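Local coordinates for sperm-specific class P protein 19 (Caenorhabditis elegans, PDB 1ROW), which is of unknown biochemical function but is a sperm-specific nematode protein with a major sperm protein-like domain, consistent with a structural role, at residues T4-A9 and T20-N25; P8-P13 and I103-T108; N41-A46 and V60-T65. All coordinates share one frame; numbering follows the deposited sequence.

Contact 1: T4-A9 and T20-N25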
ATOM      1  N   THR A   4      -0.670   5.948  -8.713  1.00 25.26           N
ATOM      2  CA  THR A   4      -0.421   6.971  -7.714  1.00 23.21           C
ATOM      3  C   THR A   4      -1.089   6.638  -6.384  1.00 22.74           C
ATOM      4  O   THR A   4      -1.903   5.727  -6.291  1.00 21.27           O
ATOM      5  CB  THR A   4      -0.936   8.348  -8.195  1.00 22.02           C
ATOM      6  OG1 THR A   4      -2.322   8.246  -8.535  1.00 21.46           O
ATOM      7  CG2 THR A   4      -0.169   8.811  -9.419  1.00 22.52           C
ATOM      8  N   ALA A   5      -0.719   7.380  -5.348  1.00 22.68           N
ATOM      9  CA  ALA A   5      -1.299   7.202  -4.029  1.00 22.09           C
ATOM     10  C   ALA A   5      -1.674   8.592  -3.538  1.00 23.14           C
ATOM     11  O   ALA A   5      -0.838   9.496  -3.502  1.00 23.12           O
ATOM     12  CB  ALA A   5      -0.304   6.562  -3.085  1.00 21.27           C
ATOM     13  N   ASP A   6      -2.939   8.754  -3.177  1.00 23.11           N
ATOM     14  CA  ASP A   6      -3.451  10.026  -2.693  1.00 25.67           C
ATOM     15  C   ASP A   6      -3.926   9.881  -1.252  1.00 23.65           C
ATOM     16  O   ASP A   6      -4.941   9.238  -0.992  1.00 23.00           O
ATOM     17  CB  ASP A   6      -4.605  10.482  -3.584  1.00 28.68           C
ATOM     18  CG  ASP A   6      -5.304  11.714  -3.047  1.00 34.30           C
ATOM     19  OD1 ASP A   6      -4.618  12.729  -2.792  1.00 32.97           O
ATOM     20  OD2 ASP A   6      -6.542  11.662  -2.887  1.00 37.23           O
ATOM     21  N   PRO A   7      -3.196  10.474  -0.294  1.00 22.41           N
ATOM     22  CA  PRO A   7      -1.971  11.262  -0.453  1.00 22.68           C
ATOM     23  C   PRO A   7      -0.754  10.373  -0.645  1.00 23.79           C
ATOM     24  O   PRO A   7      -0.779   9.188  -0.308  1.00 22.54           O
ATOM     25  CB  PRO A   7      -1.863  12.035   0.866  1.00 23.92           C
ATOM     26  CG  PRO A   7      -3.173  11.839   1.538  1.00 26.36           C
ATOM     27  CD  PRO A   7      -3.589  10.460   1.116  1.00 22.41           C
ATOM     28  N   PRO A   8       0.333  10.949  -1.172  1.00 24.13           N
ATOM     29  CA  PRO A   8       1.608  10.283  -1.440  1.00 24.42           C
ATOM     30  C   PRO A   8       2.500  10.141  -0.204  1.00 23.70           C
ATOM     31  O   PRO A   8       3.554   9.512  -0.268  1.00 23.28           O
ATOM     32  CB  PRO A   8       2.234  11.183  -2.494  1.00 24.70           C
ATOM     33  CG  PRO A   8       1.807  12.538  -2.022  1.00 23.72           C
ATOM     34  CD  PRO A   8       0.342  12.319  -1.721  1.00 24.11           C
ATOM     35  N   ALA A   9       2.087  10.741   0.910  1.00 23.34           N
ATOM     36  CA  ALA A   9       2.852  10.646   2.154  1.00 22.69           C
ATOM     37  C   ALA A   9       1.913  10.489   3.341  1.00 22.52           C
ATOM     38  O   ALA A   9       0.789  10.981   3.316  1.00 23.31           O
ATOM     39  CB  ALA A   9       3.728  11.881   2.339  1.00 20.99           C
ATOM     40  N   THR A  20      -5.690   6.914   5.645  1.00 19.15           N
ATOM     41  CA  THR A  20      -6.219   6.261   4.452  1.00 19.11           C
ATOM     42  C   THR A  20      -5.632   6.834   3.173  1.00 20.85           C
ATOM     43  O   THR A  20      -5.670   8.042   2.932  1.00 20.31           O
ATOM     44  CB  THR A  20      -7.744   6.401   4.374  1.00 18.64           C
ATOM     45  OG1 THR A  20      -8.328   5.906   5.581  1.00 21.77           O
ATOM     46  CG2 THR A  20      -8.292   5.624   3.182  1.00 20.21           C
ATOM     47  N   HIS A  21      -5.102   5.950   2.339  1.00 19.79           N
ATOM     48  CA  HIS A  21      -4.501   6.361   1.084  1.00 21.07           C
ATOM     49  C   HIS A  21      -5.189   5.650  -0.070  1.00 22.19           C
ATOM     50  O   HIS A  21      -5.397   4.435  -0.030  1.00 22.70           O
ATOM     51  CB  HIS A  21      -3.005   6.049   1.131  1.00 19.98           C
ATOM     52  CG  HIS A  21      -2.302   6.721   2.269  1.00 19.73           C
ATOM     53  ND1 HIS A  21      -1.554   7.867   2.110  1.00 18.80           N
ATOM     54  CD2 HIS A  21      -2.322   6.468   3.599  1.00 19.36           C
ATOM     55  CE1 HIS A  21      -1.146   8.292   3.293  1.00 20.60           C
ATOM     56  NE2 HIS A  21      -1.601   7.462   4.213  1.00 20.74           N
ATOM     57  N   LYS A  22      -5.561   6.415  -1.091  1.00 23.69           N
ATOM     58  CA  LYS A  22      -6.242   5.852  -2.251  1.00 26.71           C
ATOM     59  C   LYS A  22      -5.273   5.547  -3.384  1.00 26.87           C
ATOM     60  O   LYS A  22      -4.700   6.465  -3.977  1.00 26.06           O
ATOM     61  CB  LYS A  22      -7.313   6.820  -2.775  1.00 30.00           C
ATOM     62  CG  LYS A  22      -8.355   7.248  -1.757  1.00 36.73           C
ATOM     63  CD  LYS A  22      -9.299   8.300  -2.351  1.00 40.92           C
ATOM     64  CE  LYS A  22     -10.254   8.866  -1.300  1.00 43.25           C
ATOM     65  NZ  LYS A  22     -11.143   9.939  -1.855  1.00 44.71           N
ATOM     66  N   LEU A  23      -5.081   4.262  -3.680  1.00 24.97           N
ATOM     67  CA  LEU A  23      -4.205   3.876  -4.779  1.00 24.63           C
ATOM     68  C   LEU A  23      -4.996   4.128  -6.059  1.00 24.90           C
ATOM     69  O   LEU A  23      -6.130   3.661  -6.203  1.00 24.48           O
ATOM     70  CB  LEU A  23      -3.821   2.396  -4.681  1.00 26.64           C
ATOM     71  CG  LEU A  23      -2.950   1.992  -3.486  1.00 27.56           C
ATOM     72  CD1 LEU A  23      -2.548   0.530  -3.621  1.00 27.29           C
ATOM     73  CD2 LEU A  23      -1.711   2.874  -3.431  1.00 27.69           C
ATOM     74  N   VAL A  24      -4.410   4.884  -6.979  1.00 22.75           N
ATOM     75  CA  VAL A  24      -5.091   5.196  -8.224  1.00 21.56           C
ATOM     76  C   VAL A  24      -4.358   4.647  -9.430  1.00 19.93           C
ATOM     77  O   VAL A  24      -3.163   4.897  -9.610  1.00 19.12           O
ATOM     78  CB  VAL A  24      -5.251   6.717  -8.403  1.00 23.18           C
ATOM     79  CG1 VAL A  24      -5.950   7.016  -9.728  1.00 23.33           C
ATOM     80  CG2 VAL A  24      -6.042   7.288  -7.239  1.00 24.38           C
ATOM     81  N   ASN A  25      -5.083   3.896 -10.250  1.00 18.44           N
ATOM     82  CA  ASN A  25      -4.517   3.316 -11.457  1.00 20.70           C
ATOM     83  C   ASN A  25      -5.078   4.040 -12.675  1.00 19.66           C
ATOM     84  O   ASN A  25      -6.237   3.841 -13.054  1.00 18.39           O
ATOM     85  CB  ASN A  25      -4.846   1.820 -11.543  1.00 17.55           C
ATOM     86  CG  ASN A  25      -4.360   1.187 -12.837  1.00 20.05           C
ATOM     87  OD1 ASN A  25      -3.640   1.812 -13.619  1.00 19.69           O
ATOM     88  ND2 ASN A  25      -4.741  -0.074 -13.063  1.00 20.20           N
TER
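Thr4, Ala5 and Asp6 pair antiparallel with Val24, Leu23 and Lys22 to add an edge strand to the immunoglobulin-like beta sandwich of the MSP family; the pairing stops at Asp6, where a cis peptide leads into Pro7. The axes of the strand segments come within 4.5 Å, at 150° between their directions. Thr4-Val24 and Asp6-Lys22 are hydrogen-bonded pairs, each closed by two backbone bonds: the shortest is Val24 N to Thr4 O at 2.7 Å, the longest Asp6 N to Lys22 O at 3.0 Å. Ala5-Leu23 between them is the non-hydrogen-bonded pair.

The packed part lies on the face of Ala5 and Leu23, where Ala5 CB meets Leu23 CD2 at 4.0 Å; Ile103 touches Ala5, and Phe33 touches Leu23. It continues at the buried ring of His21, which crosses Pro7 at about a right angle. His21 ND1 donates to Pro7 O at 2.9 Å in a nearly straight bond (173°), the acceptor almost exactly in the ring plane, and Ala9 O also lies at the ring edge, 3.3 Å from His21 CE1. Because His21 NE2 is hydrogen-bonded to Ser19 OG, both ring nitrogens are engaged, which fixes the rotation of the imidazole and ties residues 7-9 to strand 17-25.

The other face, bearing Thr4, Asp6, Lys22 and Val24, is the looser, solvent side. The extended Lys22 chain leads away from 4-9, and Lys22 NZ stays 5.0 Å from Asp6 OD2, too far for a salt bridge, so any attraction between the charges is probably weak. The Thr4 and Val24 side chains run alongside each other here. The Thr4 hydroxyl, placed between the backbone N and the carbonyl carbon by a chi1 of 56°, rests OG1 3.3 Å from Val24 CB.

Contact 2: P8-P13 and I103-T108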
ATOM      1  N   PRO A   8       0.333  10.949  -1.172  1.00 24.13           N
ATOM      2  CA  PRO A   8       1.608  10.283  -1.440  1.00 24.42           C
ATOM      3  C   PRO A   8       2.500  10.141  -0.204  1.00 23.70           C
ATOM      4  O   PRO A   8       3.554   9.512  -0.268  1.00 23.28           O
ATOM      5  CB  PRO A   8       2.234  11.183  -2.494  1.00 24.70           C
ATOM      6  CG  PRO A   8       1.807  12.538  -2.022  1.00 23.72           C
ATOM      7  CD  PRO A   8       0.342  12.319  -1.721  1.00 24.11           C
ATOM      8  N   ALA A   9       2.087  10.741   0.910  1.00 23.34           N
ATOM      9  CA  ALA A   9       2.852  10.646   2.154  1.00 22.69           C
ATOM     10  C   ALA A   9       1.913  10.489   3.341  1.00 22.52           C
ATOM     11  O   ALA A   9       0.789  10.981   3.316  1.00 23.31           O
ATOM     12  CB  ALA A   9       3.728  11.881   2.339  1.00 20.99           C
ATOM     13  N   CYS A  10       2.380   9.793   4.376  1.00 21.94           N
ATOM     14  CA  CYS A  10       1.586   9.557   5.580  1.00 19.97           C
ATOM     15  C   CYS A  10       2.179  10.247   6.807  1.00 20.30           C
ATOM     16  O   CYS A  10       3.390  10.222   7.016  1.00 21.29           O
ATOM     17  CB  CYS A  10       1.486   8.051   5.853  1.00 20.61           C
ATOM     18  SG  CYS A  10       0.892   7.620   7.522  1.00 23.59           S
ATOM     19  N   THR A  11       1.323  10.869   7.617  1.00 20.92           N
ATOM     20  CA  THR A  11       1.773  11.535   8.844  1.00 21.59           C
ATOM     21  C   THR A  11       0.769  11.203   9.939  1.00 21.99           C
ATOM     22  O   THR A  11      -0.385  11.623   9.880  1.00 22.80           O
ATOM     23  CB  THR A  11       1.836  13.078   8.691  1.00 23.00           C
ATOM     24  OG1 THR A  11       0.525  13.587   8.404  1.00 26.01           O
ATOM     25  CG2 THR A  11       2.793  13.470   7.576  1.00 23.33           C
ATOM     26  N   VAL A  12       1.201  10.447  10.939  1.00 23.72           N
ATOM     27  CA  VAL A  12       0.304  10.061  12.020  1.00 21.69           C
ATOM     28  C   VAL A  12       0.870  10.355  13.397  1.00 22.07           C
ATOM     29  O   VAL A  12       2.076  10.531  13.564  1.00 23.42           O
ATOM     30  CB  VAL A  12      -0.002   8.557  11.974  1.00 23.28           C
ATOM     31  CG1 VAL A  12      -0.853   8.226  10.754  1.00 23.83           C
ATOM     32  CG2 VAL A  12       1.309   7.773  11.953  1.00 22.26           C
ATOM     33  N   PRO A  13      -0.003  10.432  14.407  1.00 22.10           N
ATOM     34  CA  PRO A  13       0.500  10.696  15.755  1.00 21.41           C
ATOM     35  C   PRO A  13       1.253   9.438  16.210  1.00 21.96           C
ATOM     36  O   PRO A  13       0.779   8.319  16.004  1.00 19.38           O
ATOM     37  CB  PRO A  13      -0.775  10.928  16.562  1.00 22.63           C
ATOM     38  CG  PRO A  13      -1.762  11.455  15.514  1.00 22.56           C
ATOM     39  CD  PRO A  13      -1.473  10.539  14.352  1.00 20.62           C
ATOM     40  N   ILE A 103       5.577   5.163   0.002  1.00 24.92           N
ATOM     41  CA  ILE A 103       4.817   6.162   0.739  1.00 23.72           C
ATOM     42  C   ILE A 103       5.523   6.304   2.081  1.00 24.30           C
ATOM     43  O   ILE A 103       5.584   5.346   2.864  1.00 23.21           O
ATOM     44  CB  ILE A 103       3.360   5.694   1.000  1.00 22.57           C
ATOM     45  CG1 ILE A 103       2.606   5.549  -0.321  1.00 22.19           C
ATOM     46  CG2 ILE A 103       2.641   6.679   1.915  1.00 22.96           C
ATOM     47  CD1 ILE A 103       1.173   5.096  -0.147  1.00 22.89           C
ATOM     48  N   PRO A 104       6.109   7.481   2.352  1.00 23.36           N
ATOM     49  CA  PRO A 104       6.781   7.611   3.648  1.00 23.25           C
ATOM     50  C   PRO A 104       5.752   7.725   4.773  1.00 23.05           C
ATOM     51  O   PRO A 104       4.659   8.260   4.579  1.00 24.04           O
ATOM     52  CB  PRO A 104       7.620   8.880   3.477  1.00 24.08           C
ATOM     53  CG  PRO A 104       6.811   9.696   2.515  1.00 24.81           C
ATOM     54  CD  PRO A 104       6.362   8.656   1.500  1.00 23.85           C
ATOM     55  N   MET A 105       6.089   7.196   5.939  1.00 22.92           N
ATOM     56  CA  MET A 105       5.186   7.264   7.077  1.00 23.84           C
ATOM     57  C   MET A 105       5.902   7.982   8.212  1.00 23.57           C
ATOM     58  O   MET A 105       6.893   7.487   8.742  1.00 21.80           O
ATOM     59  CB  MET A 105       4.777   5.862   7.532  1.00 24.15           C
ATOM     60  CG  MET A 105       4.080   5.026   6.476  1.00 24.91           C
ATOM     61  SD  MET A 105       3.557   3.454   7.183  1.00 24.15           S
ATOM     62  CE  MET A 105       2.340   2.959   6.083  1.00 29.22           C
ATOM     63  N   SER A 106       5.402   9.159   8.575  1.00 24.35           N
ATOM     64  CA  SER A 106       6.005   9.941   9.648  1.00 22.12           C
ATOM     65  C   SER A 106       5.165   9.905  10.919  1.00 23.00           C
ATOM     66  O   SER A 106       4.090  10.496  10.973  1.00 21.31           O
ATOM     67  CB  SER A 106       6.172  11.397   9.214  1.00 21.92           C
ATOM     68  OG  SER A 106       7.054  11.505   8.117  1.00 22.86           O
ATOM     69  N   ALA A 107       5.652   9.195  11.934  1.00 22.58           N
ATOM     70  CA  ALA A 107       4.955   9.120  13.212  1.00 21.17           C
ATOM     71  C   ALA A 107       5.599  10.218  14.052  1.00 22.60           C
ATOM     72  O   ALA A 107       6.784  10.129  14.394  1.00 18.12           O
ATOM     73  CB  ALA A 107       5.171   7.752  13.855  1.00 23.75           C
ATOM     74  N   THR A 108       4.826  11.257  14.360  1.00 21.96           N
ATOM     75  CA  THR A 108       5.335  12.390  15.124  1.00 24.00           C
ATOM     76  C   THR A 108       4.732  12.533  16.510  1.00 23.73           C
ATOM     77  O   THR A 108       3.608  12.101  16.765  1.00 23.37           O
ATOM     78  CB  THR A 108       5.109  13.720  14.362  1.00 25.41           C
ATOM     79  OG1 THR A 108       3.711  13.905  14.122  1.00 26.04           O
ATOM     80  CG2 THR A 108       5.842  13.700  13.032  1.00 28.08           C
TER
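Cys10 and Val12 use their backbone N and O atoms to bind strand 103-108 in parallel, the axes of the two strand segments diverging by 21°. Cys10 N reaches Pro104 O at 2.8 Å with the donor nearly in line with the carbonyl (171°), and Cys10 O accepts from Ser106 N, also at 2.8 Å. Val12 repeats the pattern two residues on: its N donates to Ser106 O at 2.9 Å and its O accepts from Thr108 N at 3.0 Å. Every N-H...O hydrogen bond across the pair thus falls, on the 8-13 side, to these two residues, as parallel pairing requires.

Their side chains share one face with Met105 and Ala107. Cys10 CB sits 4.0 Å from Met105 CG, whereas the sulfur, anti to the backbone N (chi1 165°), lies beside the residue's own carbonyl carbon and leaves the methylene to do the touching. Val12 CG2 faces Ala107 CB at a looser 4.3 Å. At the start of the pairing Ala9 CB packs on the Pro104 ring, 3.8 Å from CG, and Pro8 O approaches Pro104 CD at 3.4 Å.

Further out, Tyr43 touches Val12, Met105 and Ala107, while Ile62 touches Cys10 and Met105, so this face belongs to the interior. On the opposite face, that of Thr11 and Ser106, the Ser106 hydroxyl is hydrogen-bonded to Glu71 OE1. Backbone bonds to Leu74, Asp72 and Lys70 fix strand 99-108 from its other side. A parallel N-terminal strand set beside the C-terminal strand, in a sandwich otherwise antiparallel, is characteristic of immunoglobulin-like folds such as the MSP domain.

Contact 3: N41-A46 and V60-T65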
ATOM      1  N   ASN A  41       5.895  -3.336  13.733  1.00 27.19           N
ATOM      2  CA  ASN A  41       5.689  -3.264  15.175  1.00 26.03           C
ATOM      3  C   ASN A  41       4.540  -2.312  15.532  1.00 25.90           C
ATOM      4  O   ASN A  41       3.587  -2.702  16.204  1.00 25.07           O
ATOM      5  CB  ASN A  41       6.971  -2.795  15.870  1.00 25.72           C
ATOM      6  CG  ASN A  41       8.064  -3.842  15.849  1.00 29.12           C
ATOM      7  OD1 ASN A  41       7.821  -5.016  16.152  1.00 26.82           O
ATOM      8  ND2 ASN A  41       9.282  -3.426  15.501  1.00 26.90           N
ATOM      9  N   GLU A  42       4.635  -1.064  15.077  1.00 25.36           N
ATOM     10  CA  GLU A  42       3.608  -0.068  15.364  1.00 25.08           C
ATOM     11  C   GLU A  42       2.650   0.199  14.201  1.00 25.35           C
ATOM     12  O   GLU A  42       1.880   1.159  14.244  1.00 25.07           O
ATOM     13  CB  GLU A  42       4.253   1.262  15.777  1.00 26.43           C
ATOM     14  CG  GLU A  42       5.005   1.253  17.104  1.00 27.32           C
ATOM     15  CD  GLU A  42       6.459   0.830  16.968  1.00 28.57           C
ATOM     16  OE1 GLU A  42       7.133   1.293  16.021  1.00 24.79           O
ATOM     17  OE2 GLU A  42       6.932   0.047  17.819  1.00 32.18           O
ATOM     18  N   TYR A  43       2.695  -0.634  13.168  1.00 23.96           N
ATOM     19  CA  TYR A  43       1.823  -0.453  12.010  1.00 22.85           C
ATOM     20  C   TYR A  43       1.110  -1.721  11.543  1.00 25.01           C
ATOM     21  O   TYR A  43       1.671  -2.827  11.559  1.00 22.15           O
ATOM     22  CB  TYR A  43       2.613   0.089  10.818  1.00 21.51           C
ATOM     23  CG  TYR A  43       3.052   1.526  10.932  1.00 19.16           C
ATOM     24  CD1 TYR A  43       2.168   2.573  10.664  1.00 18.29           C
ATOM     25  CD2 TYR A  43       4.366   1.844  11.273  1.00 17.41           C
ATOM     26  CE1 TYR A  43       2.590   3.906  10.724  1.00 16.68           C
ATOM     27  CE2 TYR A  43       4.792   3.167  11.338  1.00 17.55           C
ATOM     28  CZ  TYR A  43       3.900   4.190  11.060  1.00 17.10           C
ATOM     29  OH  TYR A  43       4.337   5.490  11.108  1.00 19.87           O
ATOM     30  N   ARG A  44      -0.130  -1.532  11.107  1.00 24.04           N
ATOM     31  CA  ARG A  44      -0.952  -2.601  10.566  1.00 25.41           C
ATOM     32  C   ARG A  44      -1.510  -2.036   9.262  1.00 25.17           C
ATOM     33  O   ARG A  44      -2.057  -0.925   9.239  1.00 24.45           O
ATOM     34  CB  ARG A  44      -2.084  -2.958  11.533  1.00 27.59           C
ATOM     35  CG  ARG A  44      -1.607  -3.677  12.795  1.00 30.80           C
ATOM     36  CD  ARG A  44      -1.032  -5.050  12.464  1.00 34.62           C
ATOM     37  NE  ARG A  44      -0.609  -5.776  13.664  1.00 38.35           N
ATOM     38  CZ  ARG A  44       0.500  -5.517  14.351  1.00 39.45           C
ATOM     39  NH1 ARG A  44       0.795  -6.229  15.432  1.00 39.57           N
ATOM     40  NH2 ARG A  44       1.325  -4.559  13.950  1.00 39.45           N
ATOM     41  N   ILE A  45      -1.360  -2.788   8.178  1.00 23.25           N
ATOM     42  CA  ILE A  45      -1.831  -2.330   6.880  1.00 25.03           C
ATOM     43  C   ILE A  45      -2.971  -3.191   6.348  1.00 25.55           C
ATOM     44  O   ILE A  45      -2.911  -4.426   6.382  1.00 24.43           O
ATOM     45  CB  ILE A  45      -0.674  -2.310   5.848  1.00 28.02           C
ATOM     46  CG1 ILE A  45      -1.163  -1.714   4.533  1.00 27.97           C
ATOM     47  CG2 ILE A  45      -0.132  -3.711   5.630  1.00 31.29           C
ATOM     48  CD1 ILE A  45      -1.519  -0.251   4.648  1.00 35.02           C
ATOM     49  N   ALA A  46      -4.014  -2.527   5.860  1.00 21.82           N
ATOM     50  CA  ALA A  46      -5.180  -3.213   5.322  1.00 21.77           C
ATOM     51  C   ALA A  46      -5.652  -2.570   4.023  1.00 21.96           C
ATOM     52  O   ALA A  46      -6.088  -1.419   4.016  1.00 24.12           O
ATOM     53  CB  ALA A  46      -6.306  -3.191   6.351  1.00 20.47           C
ATOM     54  N   VAL A  60      -6.315   1.918   0.931  1.00 24.51           N
ATOM     55  CA  VAL A  60      -5.378   1.197   1.772  1.00 26.79           C
ATOM     56  C   VAL A  60      -5.317   1.948   3.102  1.00 25.73           C
ATOM     57  O   VAL A  60      -4.937   3.119   3.154  1.00 27.02           O
ATOM     58  CB  VAL A  60      -3.975   1.137   1.112  1.00 28.54           C
ATOM     59  CG1 VAL A  60      -3.480   2.541   0.804  1.00 31.66           C
ATOM     60  CG2 VAL A  60      -3.003   0.429   2.021  1.00 26.98           C
ATOM     61  N   VAL A  61      -5.724   1.280   4.174  1.00 23.48           N
ATOM     62  CA  VAL A  61      -5.729   1.901   5.488  1.00 20.64           C
ATOM     63  C   VAL A  61      -4.500   1.539   6.304  1.00 21.87           C
ATOM     64  O   VAL A  61      -4.166   0.356   6.463  1.00 19.54           O
ATOM     65  CB  VAL A  61      -6.979   1.497   6.303  1.00 20.07           C
ATOM     66  CG1 VAL A  61      -6.935   2.138   7.685  1.00 20.45           C
ATOM     67  CG2 VAL A  61      -8.238   1.923   5.567  1.00 21.44           C
ATOM     68  N   ILE A  62      -3.841   2.576   6.809  1.00 19.00           N
ATOM     69  CA  ILE A  62      -2.657   2.437   7.639  1.00 20.36           C
ATOM     70  C   ILE A  62      -3.097   2.697   9.071  1.00 20.14           C
ATOM     71  O   ILE A  62      -3.545   3.806   9.398  1.00 20.09           O
ATOM     72  CB  ILE A  62      -1.579   3.493   7.281  1.00 21.52           C
ATOM     73  CG1 ILE A  62      -1.119   3.327   5.836  1.00 21.01           C
ATOM     74  CG2 ILE A  62      -0.380   3.357   8.210  1.00 22.52           C
ATOM     75  CD1 ILE A  62      -0.214   4.463   5.370  1.00 22.80           C
ATOM     76  N   THR A  63      -2.999   1.678   9.917  1.00 17.05           N
ATOM     77  CA  THR A  63      -3.353   1.826  11.321  1.00 17.14           C
ATOM     78  C   THR A  63      -2.061   1.870  12.123  1.00 18.48           C
ATOM     79  O   THR A  63      -1.198   0.990  11.978  1.00 16.19           O
ATOM     80  CB  THR A  63      -4.213   0.647  11.839  1.00 17.25           C
ATOM     81  OG1 THR A  63      -5.375   0.500  11.018  1.00 20.40           O
ATOM     82  CG2 THR A  63      -4.658   0.908  13.273  1.00 17.61           C
ATOM     83  N   ARG A  64      -1.927   2.896  12.965  1.00 17.81           N
ATOM     84  CA  ARG A  64      -0.737   3.073  13.804  1.00 19.24           C
ATOM     85  C   ARG A  64      -1.018   2.918  15.298  1.00 20.21           C
ATOM     86  O   ARG A  64      -1.958   3.523  15.823  1.00 21.33           O
ATOM     87  CB  ARG A  64      -0.133   4.462  13.561  1.00 19.59           C
ATOM     88  CG  ARG A  64       0.751   4.992  14.695  1.00 20.13           C
ATOM     89  CD  ARG A  64       2.206   4.585  14.533  1.00 20.97           C
ATOM     90  NE  ARG A  64       3.012   4.978  15.684  1.00 18.97           N
ATOM     91  CZ  ARG A  64       4.341   4.974  15.710  1.00 18.82           C
ATOM     92  NH1 ARG A  64       5.028   4.600  14.633  1.00 17.52           N
ATOM     93  NH2 ARG A  64       4.985   5.344  16.816  1.00 16.11           N
ATOM     94  N   THR A  65      -0.198   2.118  15.984  1.00 20.35           N
ATOM     95  CA  THR A  65      -0.344   1.943  17.421  1.00 18.57           C
ATOM     96  C   THR A  65       0.766   2.721  18.111  1.00 21.05           C
ATOM     97  O   THR A  65       1.683   3.219  17.458  1.00 22.05           O
ATOM     98  CB  THR A  65      -0.304   0.451  17.860  1.00 21.33           C
ATOM     99  OG1 THR A  65       0.874  -0.187  17.346  1.00 20.99           O
ATOM    100  CG2 THR A  65      -1.557  -0.275  17.374  1.00 21.50           C
TER
HETATM  101  O   HOH W   1       0.280  -2.403  15.758  1.00 23.56           O
HETATM  102  O   HOH W   2       7.619   3.883  15.795  1.00 21.16           O
HETATM  103  O   HOH W   3      -5.047  -1.289   8.989  1.00 27.24           O
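The guanidinium of the buried Arg64 lies beside Glu42 without a salt bridge. Glu42 CB, not the carboxylate, covers one of its faces, 3.6 Å from Arg64 NH1. Glu42 OE1 stays well out of the guanidinium plane and is linked to Arg64 NH1 through a water, which donates to OE1 at 2.6 Å and accepts from NH1 at 2.9 Å; Asn39 also binds OE1. Arg64 NH2 is held by the carbonyls of Ala14 and Ala68.

Tyr43 packs against this arginine. Arg64 CG is anti to the backbone N, and a bend at chi2 (89°) brings CD over the Tyr43 ring in a CH-pi contact, 4.1 Å from the centroid and 23° off the normal, while Tyr43 CE2 meets the guanidinium edge, the two planes 74° apart. Ile62 CG2 adds packing 3.6 Å from Tyr43 CD1. A serine in place of Tyr43 would strip the ring from Arg64 CD and Ile62 CG2 and would probably leave the arginine methylenes less confined.

Five backbone bonds zip the antiparallel hairpin together. Beyond it, strand 17-25 pairs with the other edge of 56-64, and Met105 and Ala107 of strand 99-108 pack against Tyr43 inside the sandwich.

Overall arrangement
Contact 1 is mainly a surface pairing, whereas contacts 2 and 3 are partly buried. Contacts 1 and 2 share Pro8 and Ala9: one N-terminal stretch borders strand 17-25 antiparallel, then strand 99-108 in parallel, the strand switching known from immunoglobulin-like domains. Contact 3 joins a hairpin nested inside the chain closed by contact 2; its strand 56-64 neighbours strand 17-25 of contact 1 in the sheet. His21 borders both other contacts, packing on Cys10 and Ile62. The chemistry follows position: a buried histidine bonded to backbone in contact 1, chiefly apolar packing on the inner face of contact 2, and in contact 3 a buried arginine whose guanidinium is bound by carbonyls and a water and whose CD lies over a tyrosine ring.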